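Local coordinates for class I phosphodiesterase PDEB1 (Leishmania major, PDB 2R8Q), which belongs to the class I phosphodiesterase family and folds into an all-helical catalytic domain that holds a zinc ion, a magnesium ion and 3-isobutyl-1-methylxanthine, at residues Asn85-Cys90 with Ile183-Ala189; His219-Leu223 with Val313-Phe317; Thr111-Leu116 with Leu249-Gly253; Arg205-Cys210 with Arg243-Glu247. One frame throughout, in Å; residues are numbered along the deposited sequence.

Interaction 1 (Asn85-Cys90 with Ile183-Ala189); sequences NFILQC and ILSDPAA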
# COMPACT_ATOMS: atom_id res chain seq x y z
N ASN A 85 -15.82 16.44 5.90
CA ASN A 85 -14.70 16.33 4.96
C ASN A 85 -14.28 14.86 4.84
O ASN A 85 -13.99 14.39 3.74
CB ASN A 85 -13.50 17.15 5.42
CG ASN A 85 -13.67 18.63 5.19
OD1 ASN A 85 -14.45 19.06 4.33
ND2 ASN A 85 -12.92 19.44 5.93
N PHE A 86 -14.25 14.16 5.97
CA PHE A 86 -13.86 12.74 5.97
C PHE A 86 -14.83 11.94 5.09
O PHE A 86 -14.40 11.16 4.24
CB PHE A 86 -13.87 12.20 7.39
CG PHE A 86 -13.66 10.71 7.48
CD1 PHE A 86 -12.39 10.16 7.29
CD2 PHE A 86 -14.72 9.86 7.75
CE1 PHE A 86 -12.19 8.79 7.37
CE2 PHE A 86 -14.53 8.48 7.83
CZ PHE A 86 -13.26 7.95 7.64
N ILE A 87 -16.12 12.14 5.30
CA ILE A 87 -17.13 11.43 4.51
C ILE A 87 -16.92 11.71 3.02
O ILE A 87 -16.96 10.80 2.19
CB ILE A 87 -18.55 11.86 4.93
CG1 ILE A 87 -18.81 11.41 6.37
CG2 ILE A 87 -19.58 11.27 3.98
CD1 ILE A 87 -20.07 11.99 6.98
N LEU A 88 -16.68 12.97 2.67
CA LEU A 88 -16.48 13.33 1.26
C LEU A 88 -15.16 12.83 0.69
O LEU A 88 -15.08 12.53 -0.51
CB LEU A 88 -16.59 14.85 1.08
CG LEU A 88 -18.00 15.40 1.34
CD1 LEU A 88 -17.97 16.92 1.28
CD2 LEU A 88 -18.97 14.85 0.30
N GLN A 89 -14.12 12.74 1.52
CA GLN A 89 -12.84 12.24 1.04
C GLN A 89 -13.00 10.74 0.78
O GLN A 89 -12.40 10.21 -0.15
CB GLN A 89 -11.74 12.49 2.08
CG GLN A 89 -11.30 13.96 2.17
CD GLN A 89 -10.48 14.43 0.97
OE1 GLN A 89 -10.36 13.72 -0.03
NE2 GLN A 89 -9.93 15.64 1.07
N CYS A 90 -13.81 10.07 1.59
CA CYS A 90 -14.05 8.65 1.38
C CYS A 90 -14.84 8.47 0.08
O CYS A 90 -14.49 7.65 -0.77
CB CYS A 90 -14.86 8.05 2.55
SG CYS A 90 -13.93 7.76 4.09
N ILE A 183 -6.21 9.22 3.81
CA ILE A 183 -7.28 10.17 4.10
C ILE A 183 -7.13 10.80 5.48
O ILE A 183 -7.23 12.02 5.64
CB ILE A 183 -8.67 9.48 4.02
CG1 ILE A 183 -8.97 9.09 2.57
CG2 ILE A 183 -9.74 10.41 4.57
CD1 ILE A 183 -10.23 8.25 2.42
N LEU A 184 -6.89 9.96 6.49
CA LEU A 184 -6.75 10.42 7.86
C LEU A 184 -5.49 11.24 8.14
O LEU A 184 -5.40 11.90 9.17
CB LEU A 184 -6.80 9.22 8.82
CG LEU A 184 -8.16 8.51 8.83
CD1 LEU A 184 -8.04 7.18 9.56
CD2 LEU A 184 -9.20 9.42 9.49
N SER A 185 -4.53 11.21 7.22
CA SER A 185 -3.29 11.96 7.41
C SER A 185 -3.53 13.45 7.18
O SER A 185 -2.68 14.28 7.50
CB SER A 185 -2.20 11.46 6.45
OG SER A 185 -2.49 11.81 5.11
N ASP A 186 -4.70 13.77 6.62
CA ASP A 186 -5.09 15.15 6.33
C ASP A 186 -5.78 15.72 7.57
O ASP A 186 -6.84 15.25 7.98
CB ASP A 186 -6.06 15.16 5.14
CG ASP A 186 -6.62 16.54 4.85
OD1 ASP A 186 -7.56 16.62 4.03
OD2 ASP A 186 -6.14 17.54 5.44
N PRO A 187 -5.19 16.76 8.18
CA PRO A 187 -5.79 17.37 9.37
C PRO A 187 -7.25 17.78 9.17
O PRO A 187 -8.05 17.74 10.11
CB PRO A 187 -4.89 18.59 9.62
CG PRO A 187 -3.57 18.14 9.08
CD PRO A 187 -3.95 17.46 7.79
N ALA A 188 -7.59 18.16 7.95
CA ALA A 188 -8.94 18.60 7.62
C ALA A 188 -9.97 17.48 7.60
O ALA A 188 -11.18 17.74 7.64
CB ALA A 188 -8.94 19.32 6.28
N ALA A 189 -9.51 16.24 7.55
CA ALA A 189 -10.41 15.09 7.52
C ALA A 189 -10.08 14.05 8.58
O ALA A 189 -10.63 12.95 8.57
CB ALA A 189 -10.37 14.44 6.13
O HOH W 1 -10.27 17.04 3.67
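An Asx turn in the loop that follows helix 171-184 packs against the side of helix 80-92, where N85 and F86 meet A188 and A189. The turn is defined by D186 OD2, which accepts from A188 N at 3.0 Å. Beside it, the carbonyl of A188 faces the helix: N85 ND2 donates to A188 O over 3.0 Å with an N-H...O angle of 161°. The oxygen lies in the plane of the N85 amide, whereas the amide nitrogen stands above the carbonyl plane of A188. R24 takes N85 OD1, so both ends of that amide are bound, which should fix its flip. Q89 reaches the turn indirectly, through a water that accepts from Q89 NE2 (3.0 Å) and donates to D186 OD1 (2.8 Å); I17 O is a second acceptor for the same nitrogen. Beside these polar links lies an apolar layer. The F86 side chain leaves opposite its own N (chi1 173°), and the ring lies across I183, with CD1 3.8 Å from I183 CG2 and CE1 3.7 Å from L184 CD2. The A189 methyl sits over the F86 backbone, and I183 CD1 reaches C90. Helix 127-139 supplies V135, L138 and V139 around the F86 ring. The C90 side chain lies about 13 Å from the zinc ion. A side-chain amide gripping a turn carbonyl next to a buried aromatic makes this loop-to-helix packing in an all-helical domain.

Interaction 2 (His219-Leu223 with Val313-Phe317); sequences HADAL and VAGKF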
# COMPACT_ATOMS: atom_id res chain seq x y z
N HIS A 219 -13.00 -16.20 6.32
CA HIS A 219 -14.29 -16.41 6.95
C HIS A 219 -14.38 -17.57 7.95
O HIS A 219 -14.79 -17.38 9.09
CB HIS A 219 -15.37 -16.58 5.89
CG HIS A 219 -16.76 -16.67 6.45
ND1 HIS A 219 -17.41 -15.58 6.99
CD2 HIS A 219 -17.58 -17.73 6.63
CE1 HIS A 219 -18.58 -15.96 7.47
NE2 HIS A 219 -18.71 -17.26 7.27
N ALA A 220 -14.02 -18.77 7.51
CA ALA A 220 -14.08 -19.94 8.37
C ALA A 220 -13.28 -19.74 9.66
O ALA A 220 -13.77 -20.04 10.75
CB ALA A 220 -13.57 -21.17 7.62
N ASP A 221 -12.07 -19.22 9.53
CA ASP A 221 -11.22 -18.99 10.69
C ASP A 221 -11.83 -17.94 11.60
O ASP A 221 -11.81 -18.07 12.83
CB ASP A 221 -9.82 -18.55 10.25
CG ASP A 221 -8.85 -18.48 11.40
OD1 ASP A 221 -8.62 -19.52 12.04
OD2 ASP A 221 -8.31 -17.38 11.66
N ALA A 222 -12.37 -16.89 11.00
CA ALA A 222 -12.99 -15.80 11.75
C ALA A 222 -14.15 -16.33 12.60
O ALA A 222 -14.31 -15.94 13.76
CB ALA A 222 -13.49 -14.72 10.79
N LEU A 223 -14.96 -17.20 12.01
CA LEU A 223 -16.10 -17.76 12.74
C LEU A 223 -15.61 -18.72 13.82
O LEU A 223 -16.17 -18.76 14.92
CB LEU A 223 -17.05 -18.48 11.78
CG LEU A 223 -18.32 -19.08 12.40
CD1 LEU A 223 -19.04 -18.04 13.24
CD2 LEU A 223 -19.23 -19.59 11.29
N VAL A 313 -23.16 -19.78 3.69
CA VAL A 313 -22.32 -18.69 4.17
C VAL A 313 -23.02 -17.78 5.17
O VAL A 313 -22.86 -17.94 6.39
CB VAL A 313 -21.79 -17.82 3.01
CG1 VAL A 313 -20.88 -16.72 3.55
CG2 VAL A 313 -21.02 -18.69 2.02
N ALA A 314 -23.81 -16.85 4.66
CA ALA A 314 -24.51 -15.87 5.50
C ALA A 314 -25.51 -16.43 6.50
O ALA A 314 -25.59 -15.95 7.63
CB ALA A 314 -25.19 -14.84 4.61
N GLY A 315 -26.29 -17.43 6.08
CA GLY A 315 -27.28 -18.02 6.97
C GLY A 315 -26.70 -18.56 8.26
O GLY A 315 -27.11 -18.16 9.35
N LYS A 316 -25.75 -19.48 8.14
CA LYS A 316 -25.12 -20.07 9.31
C LYS A 316 -24.38 -19.01 10.12
O LYS A 316 -24.40 -19.03 11.35
CB LYS A 316 -24.14 -21.17 8.91
CG LYS A 316 -23.39 -21.76 10.10
CD LYS A 316 -22.36 -22.80 9.69
CE LYS A 316 -21.58 -23.30 10.89
NZ LYS A 316 -20.54 -24.30 10.52
N PHE A 317 -23.73 -18.08 9.42
CA PHE A 317 -22.98 -17.03 10.11
C PHE A 317 -23.86 -16.24 11.07
O PHE A 317 -23.52 -16.07 12.23
CB PHE A 317 -22.34 -16.07 9.10
CG PHE A 317 -21.44 -15.04 9.74
CD1 PHE A 317 -20.28 -15.43 10.41
CD2 PHE A 317 -21.76 -13.69 9.69
CE1 PHE A 317 -19.45 -14.49 11.01
CE2 PHE A 317 -20.93 -12.73 10.29
CZ PHE A 317 -19.78 -13.14 10.95
O HOH W 2 -20.88 -19.01 7.96
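Aromatic contact comes first: the imidazole of H219 meets the ring of F317, with H219 CE1 3.4 Å from F317 CD1. The centroids are 5.1 Å apart and the planes inclined at 57°, an oblique pairing. F317 CG lies in the plane of the imidazole, at its edge. Both side chains leave their helices with CG anti to the backbone N (chi1 -174° for H219, -175° for F317), which carries the two rings into the space between helix 219-232 and helix 302-324. This is a surface contact between two helices of the all-helical domain, with the V313 side chain about 7 Å from the bound 3-isobutyl-1-methylxanthine. The short segments run almost parallel, 5° apart, but their axes are separated by 12.1 Å, a gap spanned by side chains and water.

The apolar part belongs to L223, one turn beyond H219. Its CD1 rests 4.0 Å from F317 CD1, the two side chains sliding past each other in opposite directions, while CD2 comes more loosely near the aliphatic K316 CE.

Polar contact across the gap is made through water. One molecule lies in the imidazole plane 2.9 Å from H219 NE2 and donates to V313 O at 2.7 Å. That carbonyl also receives the helical bond from F317 N. The other ring nitrogen, ND1, is hydrogen-bonded to K251 NZ, and this lysine also makes a cation-pi contact with F317.

Both nitrogens of H219 therefore have partners, which should restrict rotation of the imidazole. The lysine at ND1 would probably discourage a second positive charge on the ring, and joins histidine and phenylalanine through one shared cation.

Interaction 3 (Thr111-Leu116 with Leu249-Gly253); sequences TLHTYL and LIKAG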
# COMPACT_ATOMS: atom_id res chain seq x y z
N THR A 111 -26.04 0.06 8.82
CA THR A 111 -26.39 -1.26 9.33
C THR A 111 -25.68 -1.53 10.66
O THR A 111 -26.28 -2.05 11.61
CB THR A 111 -26.01 -2.36 8.32
OG1 THR A 111 -26.75 -2.15 7.10
CG2 THR A 111 -26.32 -3.73 8.87
N LEU A 112 -24.41 -1.16 10.75
CA LEU A 112 -23.67 -1.37 11.99
C LEU A 112 -24.28 -0.55 13.12
O LEU A 112 -24.30 -0.99 14.26
CB LEU A 112 -22.19 -1.00 11.81
CG LEU A 112 -21.40 -2.01 10.97
CD1 LEU A 112 -20.00 -1.48 10.73
CD2 LEU A 112 -21.36 -3.34 11.69
N HIS A 113 -24.79 0.64 12.79
CA HIS A 113 -25.41 1.45 13.82
C HIS A 113 -26.60 0.67 14.36
O HIS A 113 -26.79 0.59 15.58
CB HIS A 113 -25.87 2.80 13.24
CG HIS A 113 -26.43 3.74 14.27
ND1 HIS A 113 -27.67 3.57 14.83
CD2 HIS A 113 -25.91 4.86 14.83
CE1 HIS A 113 -27.90 4.55 15.70
NE2 HIS A 113 -26.84 5.34 15.72
N THR A 114 -27.39 0.05 13.48
CA THR A 114 -28.54 -0.71 13.96
C THR A 114 -28.12 -1.91 14.82
O THR A 114 -28.82 -2.27 15.76
CB THR A 114 -29.47 -1.21 12.81
OG1 THR A 114 -28.83 -2.25 12.07
CG2 THR A 114 -29.82 -0.06 11.88
N TYR A 115 -26.98 -2.52 14.51
CA TYR A 115 -26.52 -3.66 15.30
C TYR A 115 -26.08 -3.20 16.68
O TYR A 115 -26.36 -3.86 17.68
CB TYR A 115 -25.35 -4.36 14.61
CG TYR A 115 -25.70 -5.09 13.32
CD1 TYR A 115 -24.70 -5.65 12.53
CD2 TYR A 115 -27.03 -5.23 12.91
CE1 TYR A 115 -25.00 -6.33 11.36
CE2 TYR A 115 -27.34 -5.92 11.73
CZ TYR A 115 -26.31 -6.46 10.96
OH TYR A 115 -26.60 -7.12 9.79
N LEU A 116 -25.38 -2.08 16.72
CA LEU A 116 -24.87 -1.53 17.97
C LEU A 116 -25.95 -1.01 18.90
O LEU A 116 -25.95 -1.29 20.10
CB LEU A 116 -23.90 -0.39 17.69
CG LEU A 116 -22.54 -0.76 17.08
CD1 LEU A 116 -21.81 0.52 16.68
CD2 LEU A 116 -21.73 -1.57 18.08
N LEU A 249 -18.68 -7.98 13.98
CA LEU A 249 -19.76 -7.07 13.62
C LEU A 249 -19.56 -6.49 12.23
O LEU A 249 -20.51 -6.45 11.44
CB LEU A 249 -19.88 -5.92 14.63
CG LEU A 249 -20.54 -6.26 15.97
CD1 LEU A 249 -20.39 -5.08 16.92
CD2 LEU A 249 -22.02 -6.59 15.75
N ILE A 250 -18.35 -6.05 11.90
CA ILE A 250 -18.16 -5.50 10.56
C ILE A 250 -18.34 -6.59 9.51
O ILE A 250 -18.84 -6.32 8.42
CB ILE A 250 -16.79 -4.78 10.39
CG1 ILE A 250 -16.80 -4.00 9.06
CG2 ILE A 250 -15.63 -5.78 10.42
CD1 ILE A 250 -15.68 -2.97 8.92
N LYS A 251 -17.97 -7.82 9.85
CA LYS A 251 -18.17 -8.93 8.92
C LYS A 251 -19.66 -9.11 8.71
O LYS A 251 -20.13 -9.29 7.58
CB LYS A 251 -17.57 -10.22 9.47
CG LYS A 251 -16.09 -10.41 9.17
CD LYS A 251 -15.60 -11.79 9.62
CE LYS A 251 -16.40 -12.92 8.97
NZ LYS A 251 -16.36 -12.88 7.48
N ALA A 252 -20.42 -9.04 9.80
CA ALA A 252 -21.87 -9.20 9.73
C ALA A 252 -22.48 -8.10 8.86
O ALA A 252 -23.31 -8.38 8.00
CB ALA A 252 -22.47 -9.14 11.14
N GLY A 253 -22.07 -6.86 9.09
CA GLY A 253 -22.61 -5.77 8.29
C GLY A 253 -22.27 -5.95 6.82
O GLY A 253 -23.07 -5.66 5.94
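Apolar packing carries this contact, and L112 CD2 reaches the backbone of the facing helix. It comes to 3.2 Å from L249 O, a close approach of a methyl to a carbonyl that is already bonded to G253 N in its own helix. The side chain starts with CG anti to the carbonyl carbon (chi1 -73°) and, extended at chi2, carries CD2 over the backbone of L249 and I250 as far as G253. At G253 no side chain intervenes, and the L112 and G253 alpha carbons approach to 5.8 Å. Further along, L116 CD2 meets L249 CD1, the two side chains crossing at a slant, and the other methyl of L249, CD2, reaches Y115 CB.

The aromatic contact is made by Y115. Its CE1 lies 3.8 Å from A252 CB and 3.7 Å from G253 N, with that nitrogen at the ring edge near the ring plane. One face carries T111 O, 3.4 Å above the plane and offset toward the rim. F318 and W331 also pack on this tyrosine.

No hydrogen bond joins the two segments. Within its own helix, T111 O accepts from Y115 N and also from T114 OG1 at 2.6 Å, the hydroxyl lying in the carbonyl plane on a lone pair.

The short segments cross at 127° with axes 9.6 Å apart, and all eight touching residues are buried. L134 and A137 of helix 127-139 add to the packing on L112. This is the helix-on-helix core of the all-alpha phosphodiesterase catalytic domain, with the I250 side chain about 7 Å from the zinc ion.

Interaction 4 (Arg205-Cys210 with Arg243-Glu247); sequences RALIDC and RLVME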
# COMPACT_ATOMS: atom_id res chain seq x y z
N ARG A 205 -5.25 0.66 15.10
CA ARG A 205 -5.13 -0.79 15.10
C ARG A 205 -6.51 -1.44 14.99
O ARG A 205 -6.67 -2.45 14.31
CB ARG A 205 -4.41 -1.28 16.36
CG ARG A 205 -4.17 -2.78 16.37
CD ARG A 205 -3.57 -3.24 15.04
NE ARG A 205 -3.43 -4.69 14.95
CZ ARG A 205 -2.38 -5.37 15.39
NH1 ARG A 205 -1.36 -4.73 15.95
NH2 ARG A 205 -2.34 -6.69 15.26
N ALA A 206 -7.50 -0.86 15.65
CA ALA A 206 -8.85 -1.40 15.58
C ALA A 206 -9.43 -1.27 14.17
O ALA A 206 -10.02 -2.22 13.65
CB ALA A 206 -9.75 -0.68 16.59
N LEU A 207 -9.24 -0.11 13.56
CA LEU A 207 -9.74 0.12 12.21
C LEU A 207 -9.10 -0.87 11.24
O LEU A 207 -9.79 -1.52 10.45
CB LEU A 207 -9.44 1.57 11.79
CG LEU A 207 -9.83 2.02 10.37
CD1 LEU A 207 -10.04 3.53 10.35
CD2 LEU A 207 -8.74 1.61 9.38
N ILE A 208 -7.78 -1.01 11.33
CA ILE A 208 -7.04 -1.92 10.46
C ILE A 208 -7.47 -3.38 10.68
O ILE A 208 -7.69 -4.12 9.71
CB ILE A 208 -5.52 -1.75 10.67
CG1 ILE A 208 -5.10 -0.38 10.11
CG2 ILE A 208 -4.75 -2.89 10.01
CD1 ILE A 208 -3.74 0.11 10.57
N ASP A 209 -7.59 -3.79 11.94
CA ASP A 209 -8.01 -5.16 12.24
C ASP A 209 -9.37 -5.44 11.62
O ASP A 209 -9.60 -6.51 11.04
CB ASP A 209 -8.12 -5.39 13.75
CG ASP A 209 -6.77 -5.49 14.43
OD1 ASP A 209 -5.77 -5.82 13.75
OD2 ASP A 209 -6.71 -5.24 15.66
N CYS A 210 -10.28 -4.48 11.75
CA CYS A 210 -11.62 -4.63 11.21
C CYS A 210 -11.65 -4.73 9.69
O CYS A 210 -12.36 -5.57 9.14
CB CYS A 210 -12.51 -3.49 11.70
SG CYS A 210 -13.03 -3.70 13.42
N ARG A 243 -12.22 -6.71 20.60
CA ARG A 243 -11.70 -6.53 19.25
C ARG A 243 -12.33 -7.56 18.32
O ARG A 243 -12.73 -7.23 17.20
CB ARG A 243 -10.17 -6.67 19.21
CG ARG A 243 -9.57 -6.39 17.83
CD ARG A 243 -9.98 -5.01 17.33
NE ARG A 243 -9.84 -3.99 18.37
CZ ARG A 243 -8.70 -3.38 18.67
NH1 ARG A 243 -7.59 -3.66 17.99
NH2 ARG A 243 -8.66 -2.50 19.66
N LEU A 244 -12.41 -8.80 18.78
CA LEU A 244 -13.01 -9.86 17.97
C LEU A 244 -14.49 -9.55 17.74
O LEU A 244 -15.05 -9.87 16.69
CB LEU A 244 -12.84 -11.22 18.66
CG LEU A 244 -13.40 -12.44 17.92
CD1 LEU A 244 -12.94 -12.46 16.47
CD2 LEU A 244 -12.94 -13.70 18.64
N VAL A 245 -15.14 -8.92 18.72
CA VAL A 245 -16.54 -8.55 18.57
C VAL A 245 -16.66 -7.50 17.46
O VAL A 245 -17.57 -7.57 16.63
CB VAL A 245 -17.13 -7.98 19.88
CG1 VAL A 245 -18.44 -7.25 19.60
CG2 VAL A 245 -17.38 -9.12 20.87
N MET A 246 -15.73 -6.54 17.44
CA MET A 246 -15.74 -5.50 16.41
C MET A 246 -15.57 -6.12 15.03
O MET A 246 -16.28 -5.77 14.08
CB MET A 246 -14.61 -4.50 16.64
CG MET A 246 -14.77 -3.62 17.88
SD MET A 246 -13.32 -2.55 18.12
CE MET A 246 -13.59 -1.34 16.84
N GLU A 247 -14.61 -7.04 14.91
CA GLU A 247 -14.34 -7.68 13.63
C GLU A 247 -15.53 -8.50 13.16
O GLU A 247 -15.86 -8.53 11.98
CB GLU A 247 -13.11 -8.58 13.74
CG GLU A 247 -11.84 -7.83 14.11
CD GLU A 247 -10.69 -8.76 14.47
OE1 GLU A 247 -10.96 -9.93 14.80
OE2 GLU A 247 -9.52 -8.31 14.42
O HOH W 3 -8.14 -8.79 11.63
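A salt-bridge network of R205, D209 and R243 ties helix 197-212 to helix 239-254 in the all-helical phosphodiesterase domain, D209 of the first helix meeting R243 of the second. The short segments cross at -47° with axes 9.5 Å apart. D209 divides its carboxylate between two arginines. OD2 takes R243 NH1 at 2.9 Å with an N-H...O angle of 150°, met on the anti side, while OD1 takes R205 NE from its own helix at 2.9 Å on the syn side. Each oxygen lies in the plane of the guanidinium it serves, and the double grip should hold the carboxylate against rotation.

The R243 chain bends at chi2 and chi3, carrying its guanidinium onto A206 of helix 197-212. A206 CB sits 3.6 Å above the centre of one face, so the flat group has a methyl for a floor while its edge meets the acid. Y202 adds a cation-pi contact with R243.

Next to the charges the packing is apolar. M246 CE touches A206 CB, and C210 SG lies 3.7 Å from M246 CB, where the helices draw close. T136 of helix 127-139 packs on C210, and A165 of the second subunit packs on D209, placing the network beside the subunit interface.

E247 closes the other end. Its carboxylate stands nearly perpendicular to that of D209, and the like-charged OE2 and OD2 are kept 4.3 Å apart, a repulsion the two arginines probably offset. One water donates both to D209 O, at 2.8 Å, and to E247 OE2, at 3.1 Å.

How the interactions relate
Helix 239-254 is shared by interactions 3 and 4: it supplies one segment to each, their centres lie 13 Å apart, and they touch where I250 CG2 packs on C210 O. K251 and A252 on the same helix extend it to interaction 2 (centres of interactions 2 and 3 15 Å apart), through a probable hydrogen bond to H219 and packing on F317. Interaction 1 lies on the opposite side of the chain's centre from interaction 2, their centres 33 Å apart, and closes before it along the chain; a contact between L184 and L207 connects it to interaction 4. Interactions 2 and 3 alternate in sequence, so distant helices interlock around helix 239-254, which also carries the zinc ligand D254.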